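Local coordinates for protein scyllo-inosose 3-dehydrogenase (Thermotoga maritima, PDB 3IP1) that catalyses the NAD(+)-dependent oxidation of scyllo-inosose to 3-dehydro-scyllo-inosose, a step that probably belongs to myo-inositol degradation, at residues E123-G134 against K170-E179; V194-N202 against Q342-V353. One frame throughout, in Å; residues are numbered along the deposited sequence.

In the fold
Both contacts are buried, but they hold different elements. Contact 1 pairs strands 124-127 and 172-174 within the GroES-like domain; contact 2 sets helix 194-207 against a loop and helix 349-358, the loop following strand 337-340 of the parallel Rossmann-type sheet. Direct hydrogen bonds knit the first together, whereas carbon packing and bridging waters join the second. Each includes a metal ligand: Cys133 of the four-cysteine site in contact 1, and Glu195 of the other site, which is probably the catalytic one as in related enzymes, in contact 2. The two also meet, through Trp173 against Phe350 and a probable hydrogen bond between Ser345 and Glu128.

Contact 1 (E123-G134 against K170-E179); sequences EPVCAEEMLWCG and KYAWSLRELE. With CD (cadmium ion), chain E.
Glu128 and Trp173 meet through a nearly straight bond, Trp173 NE1 to Glu128 OE2 at 2.6 Å, which uses the anti lone pair of a carboxylate almost coplanar with the indole. Glu128 OE1 takes Trp132 NE1 at 2.9 Å, so one acid serves two buried indole N-H groups. At the far end Ser174 OG gives its proton to Glu123 OE2 at 2.5 Å, from above the carboxylate plane, and accepts from Arg176 N in an ST turn; Arg114 forms a salt bridge with Glu123. Between these ends strands 124-127 and 172-174 run antiparallel in the GroES-like domain, with Cys126 and Trp173 a hydrogen-bonded pair. Small Ala127 and Ala172 suit the close non-hydrogen-bonded pair next to it. Tyr171 turns its edge to the face of Trp132, T-shaped with planes at 82°, while Leu131 CD2 sits over one Tyr171 face, 3.9 Å from its centroid. Near the metal, Tyr171 OH reaches Trp132 O at 2.6 Å, and Lys170, extended beyond CG (chi2 -165°, chi3 -171°), carries NZ past the Trp132 ring to Cys133 O at 3.0 Å. Cys133 SG, with Cys136, Cys139 and Cys147, binds cadmium at 2.5 Å in one of the enzyme's two zinc sites.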
loop_
_atom_site.group_PDB
_atom_site.type_symbol
_atom_site.label_atom_id
_atom_site.label_comp_id
_atom_site.label_asym_id
_atom_site.label_seq_id
_atom_site.Cartn_x
_atom_site.Cartn_y
_atom_site.Cartn_z
ATOM N N GLU A 123 13.161 -5.269 35.352
ATOM C CA GLU A 123 12.940 -5.419 33.903
ATOM C C GLU A 123 13.937 -4.558 33.110
ATOM O O GLU A 123 14.051 -3.358 33.384
ATOM C CB GLU A 123 11.506 -5.040 33.532
ATOM C CG GLU A 123 11.190 -5.067 32.039
ATOM C CD GLU A 123 10.795 -6.459 31.519
ATOM O OE1 GLU A 123 11.024 -7.453 32.232
ATOM O OE2 GLU A 123 10.266 -6.563 30.388
ATOM N N PRO A 124 14.665 -5.167 32.141
ATOM C CA PRO A 124 15.572 -4.383 31.288
ATOM C C PRO A 124 14.794 -3.675 30.176
ATOM O O PRO A 124 13.974 -4.304 29.486
ATOM C CB PRO A 124 16.509 -5.439 30.685
ATOM C CG PRO A 124 15.721 -6.739 30.728
ATOM C CD PRO A 124 14.705 -6.620 31.831
ATOM N N VAL A 125 15.065 -2.389 29.995
ATOM C CA VAL A 125 14.313 -1.592 29.029
ATOM C C VAL A 125 15.171 -0.610 28.257
ATOM O O VAL A 125 16.283 -0.265 28.689
ATOM C CB VAL A 125 13.130 -0.811 29.704
ATOM C CG1 VAL A 125 12.097 -1.762 30.226
ATOM C CG2 VAL A 125 13.626 0.109 30.829
ATOM N N CYS A 126 14.653 -0.179 27.107
ATOM C CA CYS A 126 15.144 1.018 26.442
ATOM C C CYS A 126 13.930 1.926 26.270
ATOM O O CYS A 126 12.801 1.497 26.490
ATOM C CB CYS A 126 15.768 0.677 25.093
ATOM S SG CYS A 126 14.595 -0.016 23.915
ATOM N N ALA A 127 14.137 3.175 25.871
ATOM C CA ALA A 127 12.995 4.059 25.699
ATOM C C ALA A 127 13.114 4.986 24.497
ATOM O O ALA A 127 14.211 5.246 23.987
ATOM C CB ALA A 127 12.704 4.837 26.980
ATOM N N GLU A 128 11.964 5.442 24.024
ATOM C CA GLU A 128 11.901 6.363 22.909
ATOM C C GLU A 128 12.318 7.762 23.379
ATOM O O GLU A 128 12.150 8.114 24.551
ATOM C CB GLU A 128 10.485 6.381 22.307
ATOM C CG GLU A 128 9.953 4.990 21.977
ATOM C CD GLU A 128 8.519 4.984 21.481
ATOM O OE1 GLU A 128 8.008 6.021 21.026
ATOM O OE2 GLU A 128 7.886 3.925 21.543
ATOM N N GLU A 129 12.854 8.542 22.457
ATOM C CA GLU A 129 13.246 9.926 22.708
ATOM C C GLU A 129 12.126 10.942 22.342
ATOM O O GLU A 129 12.058 12.034 22.937
ATOM C CB GLU A 129 14.570 10.199 21.965
ATOM C CG GLU A 129 15.074 11.633 21.949
ATOM C CD GLU A 129 14.412 12.502 20.874
ATOM O OE1 GLU A 129 13.771 11.981 19.947
ATOM O OE2 GLU A 129 14.541 13.730 20.961
HETATM N N MSE A 130 11.266 10.584 21.385
HETATM C CA MSE A 130 10.151 11.442 20.980
HETATM C C MSE A 130 9.016 11.232 21.964
HETATM O O MSE A 130 8.380 10.191 21.953
HETATM C CB MSE A 130 9.655 11.104 19.567
HETATM C CG MSE A 130 10.709 11.113 18.440
HETATM SE SE MSE A 130 11.330 12.915 17.957
HETATM C CE MSE A 130 9.859 13.375 16.738
ATOM N N LEU A 131 8.768 12.208 22.826
ATOM C CA LEU A 131 7.741 12.061 23.839
ATOM C C LEU A 131 6.404 12.601 23.305
ATOM O O LEU A 131 6.005 13.730 23.597
ATOM C CB LEU A 131 8.185 12.691 25.173
ATOM C CG LEU A 131 9.666 12.447 25.550
ATOM C CD1 LEU A 131 10.079 13.270 26.762
ATOM C CD2 LEU A 131 10.034 10.936 25.733
ATOM N N TRP A 132 5.751 11.780 22.474
ATOM C CA TRP A 132 4.449 12.090 21.857
ATOM C C TRP A 132 3.314 12.122 22.893
ATOM O O TRP A 132 3.358 11.414 23.905
ATOM C CB TRP A 132 4.126 11.071 20.752
ATOM C CG TRP A 132 4.499 9.649 21.115
ATOM C CD1 TRP A 132 5.679 9.029 20.853
ATOM C CD2 TRP A 132 3.686 8.687 21.811
ATOM N NE1 TRP A 132 5.661 7.735 21.339
ATOM C CE2 TRP A 132 4.449 7.501 21.929
ATOM C CE3 TRP A 132 2.383 8.706 22.333
ATOM C CZ2 TRP A 132 3.966 6.356 22.561
ATOM C CZ3 TRP A 132 1.893 7.545 22.948
ATOM C CH2 TRP A 132 2.686 6.397 23.054
ATOM N N CYS A 133 2.314 12.966 22.657
ATOM C CA CYS A 133 1.256 13.197 23.660
ATOM C C CYS A 133 0.234 12.058 23.677
ATOM O O CYS A 133 -0.267 11.690 24.732
ATOM C CB CYS A 133 0.584 14.573 23.472
ATOM S SG CYS A 133 -0.603 14.760 22.067
ATOM N N GLY A 134 -0.062 11.478 22.518
ATOM C CA GLY A 134 -1.030 10.404 22.457
ATOM C C GLY A 134 -2.439 10.857 22.138
ATOM O O GLY A 134 -3.281 10.023 21.867
ATOM N N LYS A 170 4.727 4.393 28.739
ATOM C CA LYS A 170 4.316 4.270 27.354
ATOM C C LYS A 170 5.458 4.531 26.360
ATOM O O LYS A 170 5.312 4.223 25.174
ATOM C CB LYS A 170 3.106 5.170 27.059
ATOM C CG LYS A 170 3.453 6.623 26.735
ATOM C CD LYS A 170 2.221 7.523 26.822
ATOM C CE LYS A 170 2.541 8.899 26.281
ATOM N NZ LYS A 170 1.345 9.770 26.352
ATOM N N TYR A 171 6.590 5.065 26.835
ATOM C CA TYR A 171 7.794 5.176 25.975
ATOM C C TYR A 171 8.790 4.032 26.114
ATOM O O TYR A 171 9.707 3.919 25.301
ATOM C CB TYR A 171 8.525 6.512 26.173
ATOM C CG TYR A 171 7.612 7.699 26.105
ATOM C CD1 TYR A 171 6.874 7.966 24.947
ATOM C CD2 TYR A 171 7.479 8.564 27.194
ATOM C CE1 TYR A 171 6.016 9.059 24.883
ATOM C CE2 TYR A 171 6.617 9.669 27.140
ATOM C CZ TYR A 171 5.902 9.910 25.967
ATOM O OH TYR A 171 5.040 10.985 25.873
ATOM N N ALA A 172 8.632 3.200 27.142
ATOM C CA ALA A 172 9.610 2.131 27.405
ATOM C C ALA A 172 9.254 0.810 26.698
ATOM O O ALA A 172 8.080 0.493 26.556
ATOM C CB ALA A 172 9.765 1.910 28.921
ATOM N N TRP A 173 10.281 0.079 26.259
ATOM C CA TRP A 173 10.141 -1.201 25.564
ATOM C C TRP A 173 11.055 -2.243 26.204
ATOM O O TRP A 173 12.219 -1.976 26.501
ATOM C CB TRP A 173 10.516 -1.049 24.080
ATOM C CG TRP A 173 9.537 -0.216 23.307
ATOM C CD1 TRP A 173 9.630 1.119 23.028
ATOM C CD2 TRP A 173 8.304 -0.665 22.728
ATOM N NE1 TRP A 173 8.531 1.527 22.304
ATOM C CE2 TRP A 173 7.706 0.451 22.102
ATOM C CE3 TRP A 173 7.649 -1.907 22.676
ATOM C CZ2 TRP A 173 6.485 0.367 21.422
ATOM C CZ3 TRP A 173 6.425 -1.988 22.006
ATOM C CH2 TRP A 173 5.866 -0.857 21.382
ATOM N N SER A 174 10.536 -3.443 26.396
ATOM C CA SER A 174 11.295 -4.476 27.096
ATOM C C SER A 174 12.482 -4.970 26.284
ATOM O O SER A 174 12.358 -5.174 25.082
ATOM C CB SER A 174 10.401 -5.661 27.416
ATOM O OG SER A 174 11.177 -6.665 28.039
ATOM N N LEU A 175 13.618 -5.197 26.944
ATOM C CA LEU A 175 14.738 -5.882 26.306
ATOM C C LEU A 175 14.879 -7.368 26.702
ATOM O O LEU A 175 15.964 -7.947 26.531
ATOM C CB LEU A 175 16.055 -5.149 26.595
ATOM C CG LEU A 175 16.210 -3.686 26.144
ATOM C CD1 LEU A 175 17.525 -3.140 26.696
ATOM C CD2 LEU A 175 16.113 -3.497 24.602
ATOM N N ARG A 176 13.818 -7.988 27.230
ATOM C CA ARG A 176 13.837 -9.412 27.663
ATOM C C ARG A 176 14.365 -10.361 26.588
ATOM O O ARG A 176 15.137 -11.284 26.853
ATOM C CB ARG A 176 12.427 -9.876 28.048
ATOM C CG ARG A 176 11.990 -9.515 29.443
ATOM C CD ARG A 176 12.204 -10.677 30.411
ATOM N NE ARG A 176 11.594 -11.914 29.933
ATOM C CZ ARG A 176 11.477 -13.006 30.675
ATOM N NH1 ARG A 176 10.922 -14.101 30.177
ATOM N NH2 ARG A 176 11.918 -12.996 31.921
ATOM N N GLU A 177 13.907 -10.140 25.360
ATOM C CA GLU A 177 14.332 -10.980 24.229
ATOM C C GLU A 177 15.858 -11.055 24.029
ATOM O O GLU A 177 16.351 -11.964 23.364
ATOM C CB GLU A 177 13.717 -10.474 22.921
ATOM C CG GLU A 177 12.213 -10.714 22.732
ATOM C CD GLU A 177 11.681 -9.858 21.580
ATOM O OE1 GLU A 177 11.339 -10.423 20.513
ATOM O OE2 GLU A 177 11.655 -8.613 21.732
ATOM N N LEU A 178 16.598 -10.084 24.554
ATOM C CA LEU A 178 18.056 -10.087 24.377
ATOM C C LEU A 178 18.765 -10.949 25.426
ATOM O O LEU A 178 19.957 -11.212 25.314
ATOM C CB LEU A 178 18.631 -8.659 24.388
ATOM C CG LEU A 178 18.065 -7.606 23.417
ATOM C CD1 LEU A 178 18.876 -6.317 23.515
ATOM C CD2 LEU A 178 18.033 -8.091 21.969
ATOM N N GLU A 179 18.041 -11.366 26.456
ATOM C CA GLU A 179 18.660 -12.161 27.513
ATOM C C GLU A 179 19.142 -13.506 26.973
ATOM O O GLU A 179 18.392 -14.227 26.335
ATOM C CB GLU A 179 17.706 -12.347 28.687
ATOM C CG GLU A 179 17.617 -11.111 29.581
ATOM C CD GLU A 179 16.456 -11.176 30.561
ATOM O OE1 GLU A 179 15.724 -12.180 30.531
ATOM O OE2 GLU A 179 16.264 -10.222 31.353
HETATM CD CD CD E . 0.557 14.098 19.934
#

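Contact 2 (V194-N202 against Q342-V353). With CD (cadmium ion), chain F.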
loop_
_atom_site.group_PDB
_atom_site.type_symbol
_atom_site.label_atom_id
_atom_site.label_comp_id
_atom_site.label_asym_id
_atom_site.label_seq_id
_atom_site.Cartn_x
_atom_site.Cartn_y
_atom_site.Cartn_z
ATOM N N VAL A 194 19.059 0.993 20.229
ATOM C CA VAL A 194 17.739 0.761 19.611
ATOM C C VAL A 194 17.193 2.052 18.986
ATOM O O VAL A 194 16.644 2.044 17.874
ATOM C CB VAL A 194 16.711 0.169 20.613
ATOM C CG1 VAL A 194 15.277 0.145 19.991
ATOM C CG2 VAL A 194 17.155 -1.225 21.060
ATOM N N GLU A 195 17.360 3.158 19.697
ATOM C CA GLU A 195 16.884 4.446 19.207
ATOM C C GLU A 195 17.501 4.846 17.849
ATOM O O GLU A 195 16.761 5.064 16.888
ATOM C CB GLU A 195 17.040 5.535 20.288
ATOM C CG GLU A 195 16.306 6.851 20.011
ATOM C CD GLU A 195 17.115 7.860 19.211
ATOM O OE1 GLU A 195 18.333 7.685 19.036
ATOM O OE2 GLU A 195 16.523 8.858 18.743
ATOM N N PRO A 196 18.842 4.944 17.751
ATOM C CA PRO A 196 19.363 5.293 16.410
ATOM C C PRO A 196 19.061 4.220 15.343
ATOM O O PRO A 196 18.929 4.546 14.153
ATOM C CB PRO A 196 20.881 5.418 16.633
ATOM C CG PRO A 196 21.161 4.663 17.921
ATOM C CD PRO A 196 19.921 4.875 18.763
ATOM N N THR A 197 18.962 2.957 15.747
ATOM C CA THR A 197 18.683 1.892 14.781
ATOM C C THR A 197 17.248 2.051 14.271
ATOM O O THR A 197 16.968 1.800 13.088
ATOM C CB THR A 197 18.932 0.463 15.381
ATOM O OG1 THR A 197 20.302 0.360 15.826
ATOM C CG2 THR A 197 18.647 -0.650 14.334
ATOM N N SER A 198 16.366 2.517 15.166
ATOM C CA SER A 198 14.949 2.740 14.848
ATOM C C SER A 198 14.731 3.960 13.977
ATOM O O SER A 198 13.765 4.008 13.214
ATOM C CB SER A 198 14.123 2.862 16.143
ATOM O OG SER A 198 14.140 1.630 16.857
ATOM N N VAL A 199 15.608 4.957 14.102
ATOM C CA VAL A 199 15.605 6.085 13.173
ATOM C C VAL A 199 15.838 5.572 11.739
ATOM O O VAL A 199 15.086 5.923 10.826
ATOM C CB VAL A 199 16.678 7.151 13.549
ATOM C CG1 VAL A 199 16.882 8.155 12.408
ATOM C CG2 VAL A 199 16.301 7.886 14.865
ATOM N N ALA A 200 16.887 4.770 11.551
ATOM C CA ALA A 200 17.187 4.134 10.270
ATOM C C ALA A 200 16.024 3.245 9.822
ATOM O O ALA A 200 15.604 3.279 8.665
ATOM C CB ALA A 200 18.465 3.294 10.379
ATOM N N TYR A 201 15.504 2.458 10.754
ATOM C CA TYR A 201 14.410 1.543 10.436
ATOM C C TYR A 201 13.184 2.307 9.935
ATOM O O TYR A 201 12.619 1.942 8.918
ATOM C CB TYR A 201 14.065 0.680 11.653
ATOM C CG TYR A 201 13.164 -0.509 11.378
ATOM C CD1 TYR A 201 11.797 -0.337 11.137
ATOM C CD2 TYR A 201 13.671 -1.822 11.412
ATOM C CE1 TYR A 201 10.950 -1.440 10.902
ATOM C CE2 TYR A 201 12.847 -2.921 11.199
ATOM C CZ TYR A 201 11.481 -2.722 10.936
ATOM O OH TYR A 201 10.650 -3.799 10.713
ATOM N N ASN A 202 12.794 3.358 10.655
ATOM C CA ASN A 202 11.670 4.211 10.252
ATOM C C ASN A 202 11.921 4.803 8.861
ATOM O O ASN A 202 11.023 4.878 8.026
ATOM C CB ASN A 202 11.467 5.337 11.273
ATOM C CG ASN A 202 10.250 6.221 10.960
ATOM O OD1 ASN A 202 9.106 5.770 11.008
ATOM N ND2 ASN A 202 10.501 7.503 10.678
ATOM N N GLN A 342 11.623 11.325 9.651
ATOM C CA GLN A 342 12.172 11.787 10.935
ATOM C C GLN A 342 11.628 10.916 12.074
ATOM O O GLN A 342 10.509 10.370 11.967
ATOM C CB GLN A 342 11.851 13.266 11.198
ATOM C CG GLN A 342 10.471 13.518 11.831
ATOM C CD GLN A 342 10.209 14.988 12.167
ATOM O OE1 GLN A 342 11.044 15.849 11.912
ATOM N NE2 GLN A 342 9.033 15.272 12.740
ATOM N N GLY A 343 12.417 10.771 13.140
ATOM C CA GLY A 343 11.932 10.101 14.350
ATOM C C GLY A 343 12.044 8.586 14.328
ATOM O O GLY A 343 12.655 7.989 13.413
ATOM N N HIS A 344 11.450 7.950 15.336
ATOM C CA HIS A 344 11.666 6.525 15.561
ATOM C C HIS A 344 10.465 5.908 16.291
ATOM O O HIS A 344 10.473 4.725 16.600
ATOM C CB HIS A 344 12.925 6.367 16.409
ATOM C CG HIS A 344 12.900 7.205 17.648
ATOM N ND1 HIS A 344 13.689 8.325 17.808
ATOM C CD2 HIS A 344 12.144 7.112 18.770
ATOM C CE1 HIS A 344 13.429 8.877 18.983
ATOM N NE2 HIS A 344 12.503 8.156 19.590
ATOM N N SER A 345 9.457 6.724 16.577
ATOM C CA SER A 345 8.275 6.279 17.347
ATOM C C SER A 345 7.212 5.666 16.443
ATOM O O SER A 345 7.283 5.804 15.224
ATOM C CB SER A 345 7.681 7.465 18.146
ATOM O OG SER A 345 8.648 7.969 19.068
ATOM N N GLY A 346 6.255 4.967 17.052
ATOM C CA GLY A 346 5.100 4.419 16.357
ATOM C C GLY A 346 5.398 3.208 15.502
ATOM O O GLY A 346 6.562 2.780 15.404
ATOM N N HIS A 347 4.337 2.652 14.898
ATOM C CA HIS A 347 4.441 1.603 13.844
ATOM C C HIS A 347 5.041 0.284 14.311
ATOM O O HIS A 347 5.204 -0.624 13.519
ATOM C CB HIS A 347 5.216 2.143 12.614
ATOM C CG HIS A 347 4.717 3.476 12.144
ATOM N ND1 HIS A 347 3.541 3.622 11.440
ATOM C CD2 HIS A 347 5.195 4.728 12.347
ATOM C CE1 HIS A 347 3.330 4.904 11.197
ATOM N NE2 HIS A 347 4.320 5.597 11.735
ATOM N N GLY A 348 5.379 0.193 15.593
ATOM C CA GLY A 348 5.999 -0.992 16.157
ATOM C C GLY A 348 7.434 -1.121 15.688
ATOM O O GLY A 348 7.954 -2.223 15.554
ATOM N N THR A 349 8.067 0.015 15.432
ATOM C CA THR A 349 9.456 0.009 14.994
ATOM C C THR A 349 10.393 -0.458 16.100
ATOM O O THR A 349 11.183 -1.382 15.879
ATOM C CB THR A 349 9.858 1.379 14.442
ATOM O OG1 THR A 349 9.167 1.588 13.198
ATOM C CG2 THR A 349 11.374 1.488 14.238
ATOM N N PHE A 350 10.293 0.163 17.282
ATOM C CA PHE A 350 11.122 -0.235 18.433
ATOM C C PHE A 350 11.087 -1.736 18.687
ATOM O O PHE A 350 12.138 -2.341 18.743
ATOM C CB PHE A 350 10.763 0.536 19.728
ATOM C CG PHE A 350 11.743 1.632 20.095
ATOM C CD1 PHE A 350 12.057 2.655 19.187
ATOM C CD2 PHE A 350 12.333 1.659 21.357
ATOM C CE1 PHE A 350 12.939 3.682 19.524
ATOM C CE2 PHE A 350 13.234 2.686 21.714
ATOM C CZ PHE A 350 13.540 3.694 20.797
ATOM N N PRO A 351 9.889 -2.346 18.835
ATOM C CA PRO A 351 9.953 -3.759 19.218
ATOM C C PRO A 351 10.447 -4.658 18.102
ATOM O O PRO A 351 11.065 -5.682 18.373
ATOM C CB PRO A 351 8.509 -4.095 19.623
ATOM C CG PRO A 351 7.655 -3.033 19.003
ATOM C CD PRO A 351 8.518 -1.804 18.949
ATOM N N ARG A 352 10.217 -4.275 16.853
ATOM C CA ARG A 352 10.764 -5.074 15.770
ATOM C C ARG A 352 12.281 -4.923 15.695
ATOM O O ARG A 352 12.973 -5.885 15.379
ATOM C CB ARG A 352 10.139 -4.709 14.412
ATOM C CG ARG A 352 8.743 -5.282 14.157
ATOM C CD ARG A 352 8.253 -4.803 12.786
ATOM N NE ARG A 352 6.881 -5.195 12.464
ATOM C CZ ARG A 352 5.816 -4.409 12.606
ATOM N NH1 ARG A 352 5.933 -3.173 13.100
ATOM N NH2 ARG A 352 4.624 -4.862 12.265
ATOM N N VAL A 353 12.795 -3.721 15.952
ATOM C CA VAL A 353 14.255 -3.534 16.007
ATOM C C VAL A 353 14.853 -4.416 17.115
ATOM O O VAL A 353 15.898 -5.023 16.934
ATOM C CB VAL A 353 14.670 -2.061 16.204
ATOM C CG1 VAL A 353 16.176 -1.974 16.616
ATOM C CG2 VAL A 353 14.384 -1.265 14.926
HETATM CD CD CD F . 19.923 9.830 18.612
HETATM O O HOH W 1 13.529 8.306 10.532
HETATM O O HOH W 2 8.554 4.086 13.322
HETATM O O HOH W 3 19.839 9.002 16.407
#
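Glu195 lies against Phe350 and His344, its CB 4.0 Å from Phe350 CZ. With CG anti to the backbone N (chi1 -167°), the chain then passes over one face of His344, Glu195 CG standing 3.8 Å from the imidazole centroid. A bend at chi2 (-88°) turns the carboxylate steeply to that ring: Glu195 OE2 comes within 3.0 Å of His344 ND1, at an angle too poor for a hydrogen bond, and OE1 binds cadmium at 2.7 Å, in a site completed by His97, Glu98 and a water. His344 NE2, hydrogen-bonded to the backbone N of Glu129, anchors the ring.

Beside this, the helical segments 194-202 and 349-353 cross at 110°. Val353 is a knob in a hole formed by Val194, Thr197, Ser198 and Tyr201, fitting its compact branched chain. Val194 CG1 sits over the face of Phe350, 3.7 Å from its centroid. Ser198 suits this apolar setting because its OG donates to Val194 O at 2.7 Å. Replacing Phe350 by an alanine would probably open a gap between Val194, Ser198 and Glu195, leaving the metal ligand's CB less firmly backed.

Asn202 suits the loop side, where both ends of its amide meet water: one water accepts from Asn202 ND2 and donates to Val199 O and Gly343 O, and a second lies within hydrogen-bonding distance of Asn202 OD1, Ser345 O and Thr349 OG1, more acceptors than its protons may serve. With Phe350 CZ against Glu195 CA and CB and an anchored imidazole along CG, this is consistent with a metal ligand held by its second shell.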